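Local structure of putative glucoamylase (Bacteroides caccae ATCC 43185, 4QT9) at residues Tyr205-Ile210 / Pro260-Gln265; Glu248-Tyr253 / Tyr280-Phe285; Gln254-Gly259 / Ser329-Asp334. The protein is a putative glucoamylase with an alpha/alpha toroid fold and so probably hydrolyses glycosidic bonds in carbohydrates. One frame throughout, in Å; residues are numbered along the deposited sequence.

Contact 1 of 3, residues Tyr205-Ile210 / Pro260-Gln265; sequences YNECMI and PLFWAQ
Trp-263 lays one face of its indole against the backbone of Asn-206 and Glu-207, while its carbonyl oxygen takes the phenol of Tyr-205. The CA of Asn-206 sits over the six-membered ring, 3.8 Å from its centroid and 18° off the normal, a CH-pi contact that a broad, electron-rich indole is well suited to make. Pro-260 CD, from Trp-263's own segment, touches the opposite face near its rim. The Tyr-205 side chain extends with CG opposite the backbone N (chi1 -176°), bringing OH to donate to Trp-263 O at 2.7 Å, nearly end-on but tilted from the carbonyl plane. Water 1 donates to the same oxygen and, weakly, to Glu-207 O. In the alpha/alpha toroid, residues 205-208 lead into the helix that runs on to residue 217 and 261-264 form a 3-10 turn, so the contact joins two connecting segments. Asn-206 suits this lead-in: its OD1 accepts from Cys-208 N at 3.1 Å, forming an Asx turn. Glu-207 CG lies between the backbone N and the carbonyl carbon, and the chain then bends at chi2, bringing the carboxylate over the same indole face, its plane only 17° from that of the ring. OE1 is 3.5 Å from Trp-263 NE1, lying above the ring. The aliphatic part of Glu-207 meets Phe-262, with CB 3.6 Å from CE2. Phe-262 in turn receives Trp-263 CD1 over the centre of one face. An acetate ion, probably from the crystallisation liquor, lies about 3 Å from the Glu-207 side chain.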
loop_
_atom_site.group_PDB
_atom_site.type_symbol
_atom_site.label_atom_id
_atom_site.label_comp_id
_atom_site.label_asym_id
_atom_site.label_seq_id
_atom_site.Cartn_x
_atom_site.Cartn_y
_atom_site.Cartn_z
ATOM N N TYR A 205 -9.862 8.736 -10.037
ATOM C CA TYR A 205 -8.873 8.511 -8.989
ATOM C C TYR A 205 -9.227 7.248 -8.214
ATOM O O TYR A 205 -10.394 7.004 -7.913
ATOM C CB TYR A 205 -8.766 9.736 -8.016
ATOM C CG TYR A 205 -7.665 9.545 -6.987
ATOM C CD1 TYR A 205 -6.343 9.864 -7.284
ATOM C CD2 TYR A 205 -7.935 8.977 -5.745
ATOM C CE1 TYR A 205 -5.317 9.613 -6.372
ATOM C CE2 TYR A 205 -6.919 8.720 -4.826
ATOM C CZ TYR A 205 -5.610 9.023 -5.151
ATOM O OH TYR A 205 -4.616 8.782 -4.230
ATOM N N ASN A 206 -8.205 6.474 -7.868
ATOM C CA ASN A 206 -8.294 5.274 -7.024
ATOM C C ASN A 206 -6.893 5.074 -6.431
ATOM O O ASN A 206 -6.037 5.934 -6.589
ATOM C CB ASN A 206 -8.896 4.014 -7.753
ATOM C CG ASN A 206 -8.124 3.530 -8.955
ATOM O OD1 ASN A 206 -6.926 3.752 -9.084
ATOM N ND2 ASN A 206 -8.788 2.850 -9.868
ATOM N N GLU A 207 -6.640 3.968 -5.772
ATOM C CA GLU A 207 -5.353 3.689 -5.109
ATOM C C GLU A 207 -4.147 3.467 -6.081
ATOM O O GLU A 207 -3.024 3.285 -5.593
ATOM C CB GLU A 207 -5.525 2.442 -4.227
ATOM C CG GLU A 207 -5.593 1.137 -5.003
ATOM C CD GLU A 207 -6.951 0.662 -5.480
ATOM O OE1 GLU A 207 -7.761 1.508 -5.914
ATOM O OE2 GLU A 207 -7.196 -0.566 -5.451
ATOM N N CYS A 208 -4.373 3.451 -7.416
ATOM C CA CYS A 208 -3.370 3.019 -8.416
ATOM C C CYS A 208 -2.497 4.112 -9.051
ATOM O O CYS A 208 -1.828 3.774 -10.015
ATOM C CB CYS A 208 -4.055 2.198 -9.508
ATOM S SG CYS A 208 -5.155 0.902 -8.872
HETATM N N MSE A 209 -2.443 5.367 -8.543
HETATM C CA MSE A 209 -1.662 6.420 -9.210
HETATM C C MSE A 209 -0.160 6.066 -9.412
HETATM O O MSE A 209 0.347 6.290 -10.508
HETATM C CB MSE A 209 -1.778 7.785 -8.502
HETATM C CG MSE A 209 -1.188 8.945 -9.328
HETATM SE SE MSE A 209 -1.692 10.667 -8.558
HETATM C CE MSE A 209 -0.355 10.805 -7.220
ATOM N N ILE A 210 0.532 5.518 -8.382
ATOM C CA ILE A 210 1.957 5.167 -8.432
ATOM C C ILE A 210 2.249 4.185 -9.606
ATOM O O ILE A 210 3.363 4.164 -10.136
ATOM C CB ILE A 210 2.473 4.629 -7.044
ATOM C CG1 ILE A 210 4.014 4.724 -6.882
ATOM C CG2 ILE A 210 1.985 3.200 -6.719
ATOM C CD1 ILE A 210 4.625 6.180 -7.055
ATOM N N PRO A 260 -12.444 4.447 0.171
ATOM C CA PRO A 260 -11.870 3.930 1.433
ATOM C C PRO A 260 -10.525 4.622 1.666
ATOM O O PRO A 260 -9.835 5.001 0.694
ATOM C CB PRO A 260 -11.743 2.427 1.181
ATOM C CG PRO A 260 -11.690 2.286 -0.277
ATOM C CD PRO A 260 -12.530 3.386 -0.849
ATOM N N LEU A 261 -10.174 4.841 2.942
ATOM C CA LEU A 261 -9.000 5.637 3.282
ATOM C C LEU A 261 -7.660 5.099 2.709
ATOM O O LEU A 261 -6.779 5.925 2.464
ATOM C CB LEU A 261 -8.909 5.886 4.801
ATOM C CG LEU A 261 -8.178 7.179 5.234
ATOM C CD1 LEU A 261 -8.370 8.315 4.254
ATOM C CD2 LEU A 261 -8.572 7.592 6.625
ATOM N N PHE A 262 -7.537 3.790 2.374
ATOM C CA PHE A 262 -6.263 3.279 1.821
ATOM C C PHE A 262 -5.900 3.942 0.469
ATOM O O PHE A 262 -4.726 3.968 0.106
ATOM C CB PHE A 262 -6.231 1.745 1.710
ATOM C CG PHE A 262 -6.934 1.123 0.529
ATOM C CD1 PHE A 262 -8.284 0.786 0.598
ATOM C CD2 PHE A 262 -6.244 0.856 -0.653
ATOM C CE1 PHE A 262 -8.914 0.164 -0.487
ATOM C CE2 PHE A 262 -6.873 0.231 -1.726
ATOM C CZ PHE A 262 -8.200 -0.096 -1.645
ATOM N N TRP A 263 -6.895 4.523 -0.236
ATOM C CA TRP A 263 -6.681 5.219 -1.521
ATOM C C TRP A 263 -5.807 6.467 -1.351
ATOM O O TRP A 263 -5.215 6.915 -2.310
ATOM C CB TRP A 263 -8.008 5.629 -2.139
ATOM C CG TRP A 263 -8.818 4.529 -2.762
ATOM C CD1 TRP A 263 -8.733 3.191 -2.510
ATOM C CD2 TRP A 263 -9.935 4.705 -3.637
ATOM N NE1 TRP A 263 -9.714 2.520 -3.191
ATOM C CE2 TRP A 263 -10.441 3.421 -3.930
ATOM C CE3 TRP A 263 -10.532 5.824 -4.240
ATOM C CZ2 TRP A 263 -11.517 3.224 -4.806
ATOM C CZ3 TRP A 263 -11.623 5.631 -5.071
ATOM C CH2 TRP A 263 -12.117 4.345 -5.331
ATOM N N ALA A 264 -5.730 7.015 -0.121
ATOM C CA ALA A 264 -4.918 8.178 0.240
ATOM C C ALA A 264 -3.519 7.771 0.737
ATOM O O ALA A 264 -2.693 8.642 1.012
ATOM C CB ALA A 264 -5.643 8.972 1.329
ATOM N N GLN A 265 -3.246 6.448 0.834
ATOM C CA GLN A 265 -2.037 5.928 1.461
ATOM C C GLN A 265 -1.112 5.104 0.594
ATOM O O GLN A 265 0.084 5.358 0.667
ATOM C CB GLN A 265 -2.414 5.076 2.704
ATOM C CG GLN A 265 -3.232 5.923 3.725
ATOM C CD GLN A 265 -4.141 5.169 4.668
ATOM O OE1 GLN A 265 -4.383 3.959 4.537
ATOM N NE2 GLN A 265 -4.645 5.880 5.675
HETATM O O HOH W 1 -2.971 5.462 -2.920
#

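Contact 2 of 3, residues Glu248-Tyr253 / Tyr280-Phe285; sequences ELHLRY and YCPSYF
His-250 and Pro-282 reach for each other from opposite directions, and the proline CD settles over one face of the imidazole, 4.2 Å from its centroid and 20° off the normal. This is a CH-pi contact, for which the CD methylene, polarised by the adjoining ring nitrogen, is a suitable donor. Tyr-280 O approaches the same imidazole quite differently, at the edge and near its plane, 3.1 Å from both CD2 and NE2. With CG anti to the backbone N (chi1 -174°), the ring is carried toward 280-282. The contact sets the end of the antiparallel hairpin 239-244/247-251 against the lead-in to helix 284-301, where Ser-283 is the N-cap. That helix also holds the strand directly, for Glu-287 accepts from the backbone N of His-250. Leu-251, the next residue, packs with its two branches parted: CD2 lies 3.5 Å from Tyr-280 O and 4.3 Å from Cys-281 CB, while CD1 comes obliquely to Tyr-284 CE1 at 4.4 Å. A branched aliphatic side chain can thus serve two neighbours at once. Within 280-285, Cys-281 CB lies over one face of the Tyr-284 ring, 3.4 Å from its plane and offset toward the rim; the Tyr-284 hydroxyl is bonded to Asp-278.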
loop_
_atom_site.group_PDB
_atom_site.type_symbol
_atom_site.label_atom_id
_atom_site.label_comp_id
_atom_site.label_asym_id
_atom_site.label_seq_id
_atom_site.Cartn_x
_atom_site.Cartn_y
_atom_site.Cartn_z
ATOM N N GLU A 248 -14.380 19.800 1.168
ATOM C CA GLU A 248 -14.155 19.904 -0.264
ATOM C C GLU A 248 -13.125 18.880 -0.764
ATOM O O GLU A 248 -11.983 18.843 -0.296
ATOM C CB GLU A 248 -13.728 21.353 -0.593
ATOM C CG GLU A 248 -13.351 21.620 -2.040
ATOM C CD GLU A 248 -14.501 21.680 -3.024
ATOM O OE1 GLU A 248 -15.347 22.598 -2.905
ATOM O OE2 GLU A 248 -14.533 20.827 -3.941
ATOM N N LEU A 249 -13.541 18.053 -1.741
ATOM C CA LEU A 249 -12.647 17.117 -2.448
ATOM C C LEU A 249 -12.508 17.605 -3.913
ATOM O O LEU A 249 -13.492 18.054 -4.517
ATOM C CB LEU A 249 -13.127 15.666 -2.365
ATOM C CG LEU A 249 -13.254 15.048 -0.956
ATOM C CD1 LEU A 249 -13.884 13.700 -1.042
ATOM C CD2 LEU A 249 -11.886 14.915 -0.249
ATOM N N HIS A 250 -11.281 17.590 -4.444
ATOM C CA HIS A 250 -10.993 18.121 -5.786
ATOM C C HIS A 250 -11.164 17.092 -6.914
ATOM O O HIS A 250 -11.525 17.462 -8.032
ATOM C CB HIS A 250 -9.548 18.655 -5.818
ATOM C CG HIS A 250 -9.178 19.341 -7.089
ATOM N ND1 HIS A 250 -9.746 20.542 -7.454
ATOM C CD2 HIS A 250 -8.302 18.958 -8.048
ATOM C CE1 HIS A 250 -9.206 20.853 -8.624
ATOM N NE2 HIS A 250 -8.336 19.924 -9.022
ATOM N N LEU A 251 -10.903 15.816 -6.617
ATOM C CA LEU A 251 -10.893 14.769 -7.631
ATOM C C LEU A 251 -12.179 13.976 -7.744
ATOM O O LEU A 251 -12.965 13.921 -6.797
ATOM C CB LEU A 251 -9.733 13.772 -7.335
ATOM C CG LEU A 251 -8.338 14.375 -7.174
ATOM C CD1 LEU A 251 -7.345 13.330 -6.787
ATOM C CD2 LEU A 251 -7.883 15.114 -8.462
ATOM N N ARG A 252 -12.339 13.301 -8.906
ATOM C CA ARG A 252 -13.391 12.339 -9.177
ATOM C C ARG A 252 -12.908 10.981 -8.634
ATOM O O ARG A 252 -11.928 10.445 -9.141
ATOM C CB ARG A 252 -13.679 12.253 -10.692
ATOM C CG ARG A 252 -14.598 11.072 -11.040
ATOM C CD ARG A 252 -14.508 10.635 -12.489
ATOM N NE ARG A 252 -13.165 10.213 -12.902
ATOM C CZ ARG A 252 -12.818 10.014 -14.169
ATOM N NH1 ARG A 252 -13.709 10.175 -15.141
ATOM N NH2 ARG A 252 -11.578 9.652 -14.477
ATOM N N TYR A 253 -13.578 10.443 -7.608
ATOM C CA TYR A 253 -13.253 9.135 -7.031
ATOM C C TYR A 253 -14.053 8.091 -7.812
ATOM O O TYR A 253 -15.235 8.281 -8.071
ATOM C CB TYR A 253 -13.547 9.123 -5.510
ATOM C CG TYR A 253 -12.583 10.010 -4.748
ATOM C CD1 TYR A 253 -12.744 11.398 -4.724
ATOM C CD2 TYR A 253 -11.476 9.477 -4.108
ATOM C CE1 TYR A 253 -11.807 12.228 -4.110
ATOM C CE2 TYR A 253 -10.534 10.294 -3.487
ATOM C CZ TYR A 253 -10.699 11.671 -3.495
ATOM O OH TYR A 253 -9.773 12.460 -2.861
ATOM N N TYR A 280 -3.674 18.178 -12.586
ATOM C CA TYR A 280 -4.973 17.787 -12.064
ATOM C C TYR A 280 -5.206 18.016 -10.564
ATOM O O TYR A 280 -6.340 17.844 -10.108
ATOM C CB TYR A 280 -5.221 16.321 -12.418
ATOM C CG TYR A 280 -4.965 16.084 -13.887
ATOM C CD1 TYR A 280 -5.803 16.631 -14.857
ATOM C CD2 TYR A 280 -3.826 15.403 -14.316
ATOM C CE1 TYR A 280 -5.553 16.446 -16.217
ATOM C CE2 TYR A 280 -3.551 15.238 -15.672
ATOM C CZ TYR A 280 -4.424 15.748 -16.618
ATOM O OH TYR A 280 -4.189 15.541 -17.950
ATOM N N CYS A 281 -4.183 18.409 -9.805
ATOM C CA CYS A 281 -4.341 18.630 -8.367
ATOM C C CYS A 281 -3.311 19.654 -7.875
ATOM O O CYS A 281 -2.111 19.382 -7.984
ATOM C CB CYS A 281 -4.235 17.315 -7.600
ATOM S SG CYS A 281 -4.643 17.448 -5.841
ATOM N N PRO A 282 -3.748 20.826 -7.337
ATOM C CA PRO A 282 -2.777 21.832 -6.862
ATOM C C PRO A 282 -1.962 21.377 -5.634
ATOM O O PRO A 282 -0.911 21.975 -5.359
ATOM C CB PRO A 282 -3.654 23.043 -6.531
ATOM C CG PRO A 282 -4.981 22.464 -6.215
ATOM C CD PRO A 282 -5.138 21.298 -7.140
ATOM N N SER A 283 -2.426 20.312 -4.920
ATOM C CA SER A 283 -1.752 19.723 -3.751
ATOM C C SER A 283 -2.319 18.341 -3.418
ATOM O O SER A 283 -3.425 18.243 -2.866
ATOM C CB SER A 283 -1.880 20.632 -2.519
ATOM O OG SER A 283 -1.309 20.024 -1.365
ATOM N N TYR A 284 -1.545 17.278 -3.707
ATOM C CA TYR A 284 -1.942 15.905 -3.371
ATOM C C TYR A 284 -1.984 15.742 -1.840
ATOM O O TYR A 284 -2.868 15.045 -1.318
ATOM C CB TYR A 284 -1.032 14.878 -4.077
ATOM C CG TYR A 284 -1.434 14.725 -5.532
ATOM C CD1 TYR A 284 -2.545 13.965 -5.890
ATOM C CD2 TYR A 284 -0.781 15.433 -6.535
ATOM C CE1 TYR A 284 -2.965 13.872 -7.216
ATOM C CE2 TYR A 284 -1.186 15.341 -7.868
ATOM C CZ TYR A 284 -2.271 14.546 -8.204
ATOM O OH TYR A 284 -2.712 14.463 -9.508
ATOM N N PHE A 285 -1.132 16.503 -1.110
ATOM C CA PHE A 285 -1.159 16.474 0.363
ATOM C C PHE A 285 -2.530 16.927 0.924
ATOM O O PHE A 285 -3.090 16.258 1.800
ATOM C CB PHE A 285 -0.046 17.365 0.967
ATOM C CG PHE A 285 -0.005 17.291 2.478
ATOM C CD1 PHE A 285 0.666 16.257 3.120
ATOM C CD2 PHE A 285 -0.704 18.213 3.257
ATOM C CE1 PHE A 285 0.675 16.169 4.517
ATOM C CE2 PHE A 285 -0.710 18.113 4.647
ATOM C CZ PHE A 285 -0.009 17.101 5.271
#

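Contact 3 of 3, residues Gln254-Gly259 / Ser329-Asp334; sequences QGTEAG and SPNEQD
Van der Waals packing brings Ala-258 and Gly-259 against Ser-329 and Pro-330. The one apolar pair is the Ala-258 methyl CB with Pro-330 CG, 4.3 Å apart, and Pro-330 CD rests 3.7 Å from Gly-259 O; small residues on one side let the proline ring come close to the backbone. Helix 284-301 lies against the same patch, through Leu-291 on Ala-258 and through Asn-295 and Tyr-298 on Pro-330.

Polar communication between the segments runs through two waters. Water 3 donates to Ala-258 O at 2.7 Å and accepts from Asn-331 ND2, while water 2 links Thr-256 OG1, at 2.9 Å, to Asp-334 OD2.

Within 329-334, Asp-334 OD2 is held by two further donors. In the conformer given, one of two, Ser-329 OG donates a hydrogen bond to its anti lone pair (2.8 Å). Asn-331 ND2 comes from above the carboxylate plane, also at 2.8 Å, with OD2 of Asp-334 lying near the plane of the Asn-331 amide. Asn-331 uses both ends of that amide, since OD1 accepts from Asp-334 N at 3.0 Å; an asparagine, donor and acceptor in one group, is apt here.

An ST turn at Thr-256 shapes the loop after strand 247-251, and an inverse gamma turn centred on Pro-330 and an Asx motif at Asn-331 shape the loop between strand 324-327 and helix 341-345, the two being joined here in the alpha/alpha toroid.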
loop_
_atom_site.group_PDB
_atom_site.type_symbol
_atom_site.label_atom_id
_atom_site.label_comp_id
_atom_site.label_asym_id
_atom_site.label_seq_id
_atom_site.Cartn_x
_atom_site.Cartn_y
_atom_site.Cartn_z
ATOM N N GLN A 254 -13.410 7.017 -8.222
ATOM C CA GLN A 254 -14.055 5.995 -9.043
ATOM C C GLN A 254 -15.220 5.296 -8.350
ATOM O O GLN A 254 -15.005 4.559 -7.402
ATOM C CB GLN A 254 -13.019 4.958 -9.508
ATOM C CG GLN A 254 -12.171 5.485 -10.650
ATOM C CD GLN A 254 -12.941 5.630 -11.929
ATOM O OE1 GLN A 254 -13.790 4.806 -12.255
ATOM N NE2 GLN A 254 -12.628 6.650 -12.717
ATOM N N GLY A 255 -16.435 5.535 -8.848
ATOM C CA GLY A 255 -17.656 4.905 -8.339
ATOM C C GLY A 255 -18.083 5.260 -6.924
ATOM O O GLY A 255 -18.829 4.496 -6.305
ATOM N N THR A 256 -17.639 6.430 -6.408
ATOM C CA THR A 256 -17.923 6.890 -5.051
ATOM C C THR A 256 -17.687 8.405 -4.896
ATOM O O THR A 256 -17.005 9.013 -5.732
ATOM C CB THR A 256 -17.083 6.079 -4.036
ATOM O OG1 THR A 256 -17.398 6.514 -2.715
ATOM C CG2 THR A 256 -15.572 6.160 -4.285
ATOM N N GLU A 257 -18.296 9.025 -3.846
ATOM C CA GLU A 257 -18.066 10.438 -3.543
ATOM C C GLU A 257 -16.736 10.569 -2.767
ATOM O O GLU A 257 -16.103 11.615 -2.807
ATOM C CB GLU A 257 -19.234 11.052 -2.726
ATOM C CG GLU A 257 -20.470 11.474 -3.499
ATOM C CD GLU A 257 -21.316 12.549 -2.815
ATOM O OE1 GLU A 257 -22.221 12.206 -2.012
ATOM O OE2 GLU A 257 -20.974 13.745 -2.988
ATOM N N ALA A 258 -16.343 9.517 -2.031
ATOM C CA ALA A 258 -15.118 9.467 -1.205
ATOM C C ALA A 258 -14.740 8.009 -0.941
ATOM O O ALA A 258 -15.479 7.261 -0.300
ATOM C CB ALA A 258 -15.324 10.224 0.109
ATOM N N GLY A 259 -13.608 7.595 -1.459
ATOM C CA GLY A 259 -13.205 6.200 -1.331
ATOM C C GLY A 259 -12.752 5.760 0.051
ATOM O O GLY A 259 -12.627 6.578 0.979
ATOM N N SER A 329 -16.109 2.176 3.634
ATOM C CA SER A 329 -15.794 3.546 3.236
ATOM C C SER A 329 -16.758 4.503 3.992
ATOM O O SER A 329 -17.730 4.015 4.606
ATOM C CB SER A 329 -15.846 3.706 1.712
ATOM O OG SER A 329 -17.140 4.040 1.244
ATOM N N PRO A 330 -16.480 5.855 4.021
ATOM C CA PRO A 330 -17.334 6.747 4.821
ATOM C C PRO A 330 -18.675 7.098 4.154
ATOM O O PRO A 330 -18.888 8.228 3.705
ATOM C CB PRO A 330 -16.443 7.974 5.024
ATOM C CG PRO A 330 -15.634 8.048 3.773
ATOM C CD PRO A 330 -15.353 6.614 3.407
ATOM N N ASN A 331 -19.585 6.115 4.118
ATOM C CA ASN A 331 -20.969 6.220 3.650
ATOM C C ASN A 331 -21.792 5.073 4.280
ATOM O O ASN A 331 -21.256 3.992 4.520
ATOM C CB ASN A 331 -21.078 6.245 2.112
ATOM C CG ASN A 331 -20.738 4.951 1.429
ATOM O OD1 ASN A 331 -21.483 3.973 1.497
ATOM N ND2 ASN A 331 -19.646 4.944 0.692
ATOM N N GLU A 332 -23.086 5.306 4.490
ATOM C CA GLU A 332 -24.031 4.407 5.137
ATOM C C GLU A 332 -24.204 3.052 4.448
ATOM O O GLU A 332 -24.585 2.090 5.124
ATOM C CB GLU A 332 -25.403 5.088 5.293
ATOM C CG GLU A 332 -25.364 6.186 6.336
ATOM C CD GLU A 332 -26.712 6.760 6.715
ATOM O OE1 GLU A 332 -27.470 6.065 7.431
ATOM O OE2 GLU A 332 -26.989 7.924 6.341
ATOM N N GLN A 333 -23.899 2.952 3.147
ATOM C CA GLN A 333 -23.996 1.683 2.408
ATOM C C GLN A 333 -22.786 0.759 2.683
ATOM O O GLN A 333 -22.942 -0.464 2.747
ATOM C CB GLN A 333 -24.124 1.944 0.892
ATOM C CG GLN A 333 -25.509 2.470 0.462
ATOM C CD GLN A 333 -25.877 3.841 1.013
ATOM O OE1 GLN A 333 -25.102 4.807 0.943
ATOM N NE2 GLN A 333 -27.073 3.953 1.583
ATOM N N ASP A 334 -21.592 1.348 2.846
ATOM C CA ASP A 334 -20.340 0.600 3.023
ATOM C C ASP A 334 -19.936 0.490 4.497
ATOM O O ASP A 334 -19.126 -0.387 4.846
ATOM C CB ASP A 334 -19.215 1.253 2.200
ATOM C CG ASP A 334 -19.475 1.341 0.696
ATOM O OD1 ASP A 334 -20.150 0.429 0.144
ATOM O OD2 ASP A 334 -18.973 2.294 0.065
HETATM O O HOH W 2 -16.778 3.927 -1.531
HETATM O O HOH W 3 -18.106 7.286 0.371
#

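The chain from residue 248 to 265 runs through all three contacts, from the strand end in contact 2 through the loop of contact 3 to the 3-10 turn of contact 1. Residues 205-210 lie beside it: Tyr-205 N is 2.8 Å from Arg-252 O and Tyr-205 O is 3.0 Å from Gln-254 N, both probable hydrogen bonds. Packing continues the connection, with Leu-249 CD1 3.9 Å from Ala-258 CB between contacts 2 and 3. Contact centres lie 12 to 16 Å apart. That of contact 1 lies about 8 Å from the chain's centre, against about 19 Å for the others; the acetate beside Glu-207, probably from the crystallisation liquor, may mark a pocket.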